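Local coordinates for acinetobacter secreted protease CpaA (Acinetobacter nosocomialis M2, PDB 6O38), which is a zinc metalloprotease, probably cleaving protein substrates, that is secreted by the type II system and held in complex with its chaperone CpaB, at residues 429-432 against 433-437; 458-461 against 462-466. One frame throughout, in Å; residues are numbered along the deposited sequence.

Interaction 1: residues 429-432 against 433-437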
loop_
_atom_site.group_PDB
_atom_site.type_symbol
_atom_site.label_atom_id
_atom_site.label_comp_id
_atom_site.label_asym_id
_atom_site.label_seq_id
_atom_site.Cartn_x
_atom_site.Cartn_y
_atom_site.Cartn_z
ATOM N N PRO A 429 -17.380 9.735 31.569
ATOM C CA PRO A 429 -17.305 9.059 32.873
ATOM C C PRO A 429 -17.479 7.555 32.743
ATOM O O PRO A 429 -18.593 7.064 32.534
ATOM C CB PRO A 429 -18.456 9.690 33.668
ATOM C CG PRO A 429 -18.803 10.952 32.934
ATOM C CD PRO A 429 -18.508 10.676 31.495
ATOM N N ALA A 430 -16.379 6.819 32.883
ATOM C CA ALA A 430 -16.371 5.372 32.720
ATOM C C ALA A 430 -15.025 4.837 33.179
ATOM O O ALA A 430 -13.986 5.435 32.892
ATOM C CB ALA A 430 -16.630 4.968 31.264
ATOM N N ALA A 431 -15.052 3.707 33.886
ATOM C CA ALA A 431 -13.817 3.054 34.295
ATOM C C ALA A 431 -13.147 2.297 33.156
ATOM O O ALA A 431 -11.937 2.054 33.219
ATOM C CB ALA A 431 -14.087 2.098 35.458
ATOM N N THR A 432 -13.901 1.920 32.122
ATOM C CA THR A 432 -13.377 1.148 31.004
ATOM C C THR A 432 -13.850 1.745 29.685
ATOM O O THR A 432 -14.822 2.504 29.631
ATOM C CB THR A 432 -13.814 -0.327 31.069
ATOM O OG1 THR A 432 -15.241 -0.410 30.945
ATOM C CG2 THR A 432 -13.382 -0.965 32.383
ATOM N N LEU A 433 -13.140 1.387 28.612
ATOM C CA LEU A 433 -13.537 1.829 27.279
ATOM C C LEU A 433 -14.858 1.184 26.876
ATOM O O LEU A 433 -15.680 1.802 26.189
ATOM C CB LEU A 433 -12.438 1.504 26.272
ATOM C CG LEU A 433 -12.458 2.298 24.961
ATOM C CD1 LEU A 433 -12.351 3.804 25.226
ATOM C CD2 LEU A 433 -11.347 1.839 24.025
ATOM N N LYS A 434 -15.073 -0.065 27.309
ATOM C CA LYS A 434 -16.334 -0.758 27.070
ATOM C C LYS A 434 -17.494 -0.011 27.704
ATOM O O LYS A 434 -18.577 0.094 27.119
ATOM C CB LYS A 434 -16.250 -2.152 27.685
ATOM C CG LYS A 434 -17.485 -3.020 27.543
ATOM C CD LYS A 434 -17.264 -4.347 28.259
ATOM C CE LYS A 434 -18.470 -5.253 28.178
ATOM N NZ LYS A 434 -18.202 -6.551 28.862
ATOM N N GLU A 435 -17.287 0.504 28.915
ATOM C CA GLU A 435 -18.301 1.319 29.569
ATOM C C GLU A 435 -18.476 2.668 28.880
ATOM O O GLU A 435 -19.592 3.193 28.829
ATOM C CB GLU A 435 -17.937 1.498 31.043
ATOM C CG GLU A 435 -19.098 1.875 31.940
ATOM C CD GLU A 435 -18.720 1.829 33.414
ATOM O OE1 GLU A 435 -17.507 1.819 33.712
ATOM O OE2 GLU A 435 -19.629 1.798 34.272
ATOM N N ALA A 436 -17.392 3.238 28.344
ATOM C CA ALA A 436 -17.473 4.566 27.740
ATOM C C ALA A 436 -18.337 4.566 26.486
ATOM O O ALA A 436 -19.038 5.548 26.209
ATOM C CB ALA A 436 -16.071 5.089 27.427
ATOM N N ILE A 437 -18.294 3.484 25.706
ATOM C CA ILE A 437 -19.079 3.434 24.478
ATOM C C ILE A 437 -20.571 3.405 24.791
ATOM O O ILE A 437 -21.394 3.819 23.966
ATOM C CB ILE A 437 -18.648 2.231 23.616
ATOM C CG1 ILE A 437 -18.907 2.515 22.135
ATOM C CG2 ILE A 437 -19.356 0.958 24.055
ATOM C CD1 ILE A 437 -18.053 3.630 21.586
#

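Interaction 2: residues 458-461 against 462-466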
loop_
_atom_site.group_PDB
_atom_site.type_symbol
_atom_site.label_atom_id
_atom_site.label_comp_id
_atom_site.label_asym_id
_atom_site.label_seq_id
_atom_site.Cartn_x
_atom_site.Cartn_y
_atom_site.Cartn_z
ATOM N N VAL A 458 -20.148 10.231 16.440
ATOM C CA VAL A 458 -19.184 10.652 17.448
ATOM C C VAL A 458 -18.126 9.566 17.580
ATOM O O VAL A 458 -18.436 8.371 17.513
ATOM C CB VAL A 458 -19.870 10.943 18.804
ATOM C CG1 VAL A 458 -20.835 9.828 19.166
ATOM C CG2 VAL A 458 -18.841 11.148 19.909
ATOM N N TYR A 459 -16.873 9.981 17.756
ATOM C CA TYR A 459 -15.766 9.060 17.967
ATOM C C TYR A 459 -14.925 9.552 19.135
ATOM O O TYR A 459 -14.663 10.752 19.262
ATOM C CB TYR A 459 -14.903 8.926 16.708
ATOM C CG TYR A 459 -14.023 7.700 16.711
ATOM C CD1 TYR A 459 -12.754 7.736 17.267
ATOM C CD2 TYR A 459 -14.467 6.502 16.166
ATOM C CE1 TYR A 459 -11.949 6.619 17.276
ATOM C CE2 TYR A 459 -13.667 5.377 16.170
ATOM C CZ TYR A 459 -12.409 5.441 16.726
ATOM O OH TYR A 459 -11.607 4.322 16.733
ATOM N N TYR A 460 -14.504 8.619 19.986
ATOM C CA TYR A 460 -13.871 8.935 21.258
ATOM C C TYR A 460 -12.479 8.322 21.318
ATOM O O TYR A 460 -12.302 7.140 21.007
ATOM C CB TYR A 460 -14.723 8.431 22.426
ATOM C CG TYR A 460 -14.107 8.655 23.788
ATOM C CD1 TYR A 460 -13.946 9.936 24.297
ATOM C CD2 TYR A 460 -13.696 7.583 24.570
ATOM C CE1 TYR A 460 -13.387 10.144 25.544
ATOM C CE2 TYR A 460 -13.137 7.781 25.817
ATOM C CZ TYR A 460 -12.985 9.064 26.299
ATOM O OH TYR A 460 -12.428 9.265 27.542
ATOM N N GLN A 461 -11.498 9.131 21.712
ATOM C CA GLN A 461 -10.120 8.692 21.901
ATOM C C GLN A 461 -9.778 8.854 23.377
ATOM O O GLN A 461 -9.623 9.979 23.862
ATOM C CB GLN A 461 -9.167 9.496 21.017
ATOM C CG GLN A 461 -7.692 9.277 21.308
ATOM C CD GLN A 461 -6.795 9.986 20.311
ATOM O OE1 GLN A 461 -6.383 9.406 19.307
ATOM N NE2 GLN A 461 -6.495 11.252 20.581
ATOM N N GLY A 462 -9.661 7.732 24.090
ATOM C CA GLY A 462 -9.481 7.749 25.527
ATOM C C GLY A 462 -8.264 6.946 25.957
ATOM O O GLY A 462 -7.557 6.358 25.135
ATOM N N ASN A 463 -8.035 6.948 27.270
ATOM C CA ASN A 463 -6.925 6.220 27.875
ATOM C C ASN A 463 -7.400 5.180 28.884
ATOM O O ASN A 463 -6.574 4.597 29.598
ATOM C CB ASN A 463 -5.949 7.201 28.536
ATOM C CG ASN A 463 -4.600 6.574 28.839
ATOM O OD1 ASN A 463 -4.068 5.802 28.041
ATOM N ND2 ASN A 463 -4.041 6.901 29.999
ATOM N N GLU A 464 -8.704 4.936 28.964
ATOM C CA GLU A 464 -9.223 3.924 29.867
ATOM C C GLU A 464 -8.865 2.528 29.359
ATOM O O GLU A 464 -8.751 2.308 28.150
ATOM C CB GLU A 464 -10.739 4.052 30.006
ATOM C CG GLU A 464 -11.229 5.432 30.446
ATOM C CD GLU A 464 -11.264 6.441 29.309
ATOM O OE1 GLU A 464 -11.201 6.016 28.136
ATOM O OE2 GLU A 464 -11.356 7.655 29.584
ATOM N N PRO A 465 -8.675 1.566 30.261
ATOM C CA PRO A 465 -8.406 0.192 29.813
ATOM C C PRO A 465 -9.661 -0.465 29.254
ATOM O O PRO A 465 -10.740 -0.377 29.845
ATOM C CB PRO A 465 -7.919 -0.507 31.087
ATOM C CG PRO A 465 -8.554 0.269 32.199
ATOM C CD PRO A 465 -8.595 1.698 31.726
ATOM N N GLY A 466 -9.506 -1.134 28.110
ATOM C CA GLY A 466 -10.598 -1.903 27.544
ATOM C C GLY A 466 -10.785 -3.253 28.216
ATOM O O GLY A 466 -9.871 -3.815 28.825
#

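Interaction 1: residues 429-432 against 433-437
T432 and E435 close the first turn of a short helix at its N-cap. T432 is the last loop residue, and its hydroxyl accepts the bond from the backbone amide three residues on: E435 N to T432 OG1 is 3.0 Å, with 154° at the hydrogen. OG1 sits between the backbone N and the carbonyl carbon (chi1 64°), which turns it forward over the start of the helix to meet that amide. The same turn is held by the main chain, where A436 N donates to T432 O at 3.0 Å.

E435 returns a bond in the other direction. With CG anti to the backbone N and the chain extended beyond it, the carboxylate reaches back past the cap, and its OE1 accepts from A431 N at 3.1 Å. The N-H comes from above the carboxylate plane, 38° out of it, and the acceptor serves the residue before the N-cap. The pair therefore resembles a capping box without being a strict one, in which the amide of T432 itself would be the donor. An acidic group here would also be expected to suit the positive end of the helix dipole.

Apolar contact fills the angle between loop and helix. The A430 methyl packs on the turn, with A430 CB 3.9 Å from A436 CB and 3.7 Å from E435 CB.

A430 O is also bound by K427, and T432 OG1 has a weak hydrogen bond with D467. On the buried side, L433 lies on W472 of strand 471-473 and A485 of strand 483-487; the side chain of L433 is about 11 Å from the zinc ion. I437, further along helix 433-439, packs on I483 and A485 of strand 483-487 and on L173 of the chaperone CpaB.

Interaction 2: residues 458-461 against 462-466
Y460 and E464 meet where strand 457-462 runs out into the loop before strand 471-473, in the reprolysin-like zinc protease domain; the strand lies parallel to 367-381 on one flank and 483-487 on the other. The polar link is a single side-chain hydrogen bond from Y460 OH to E464 OE2, 2.8 Å long. The hydroxyl meets OE2 on its syn side, 21° out of the carboxylate plane. Ring and carboxylate planes are 26° apart, while the two side chains as a whole cross at about a right angle. E464 gets there by folding back: its chain bends at chi2 (79°), which brings the carboxylate to the phenol instead of letting it run out from the loop.

OE2 also forms a salt bridge with K427 NZ, so this buried carboxylate oxygen has two partners, and the lysine would be expected to favour the ionised form.

Van der Waals contact accompanies the bond. The backbone of G462 lies against one face of the tyrosine ring, toward its rim, and having no side chain it lets that face come close: Y460 CE2 is 3.7 Å from G462 CA. S382 and I428 touch the ring from neighbouring loops, and V380 from strand 367-381. The other carboxylate oxygen lies at the ring edge, with E464 OE1 3.5 Å from Y460 CE2.

Interaction 1 is a helix start at the partly exposed margin of the protease domain, whereas the touching residues of interaction 2 are all buried, at the end of a strand. Their chemistry follows their place: the first relies mostly on backbone amides captured by side-chain and carbonyl oxygens, the second on a phenol and a carboxylate. The two stand side by side, with centres 8 Å apart. L433 N probably donates to P465 O at 3.2 Å, tying the helix start to the loop after strand 457-462. K427 joins them too, since its NZ reaches A430 O in 429-432 and the carboxylate in 462-466.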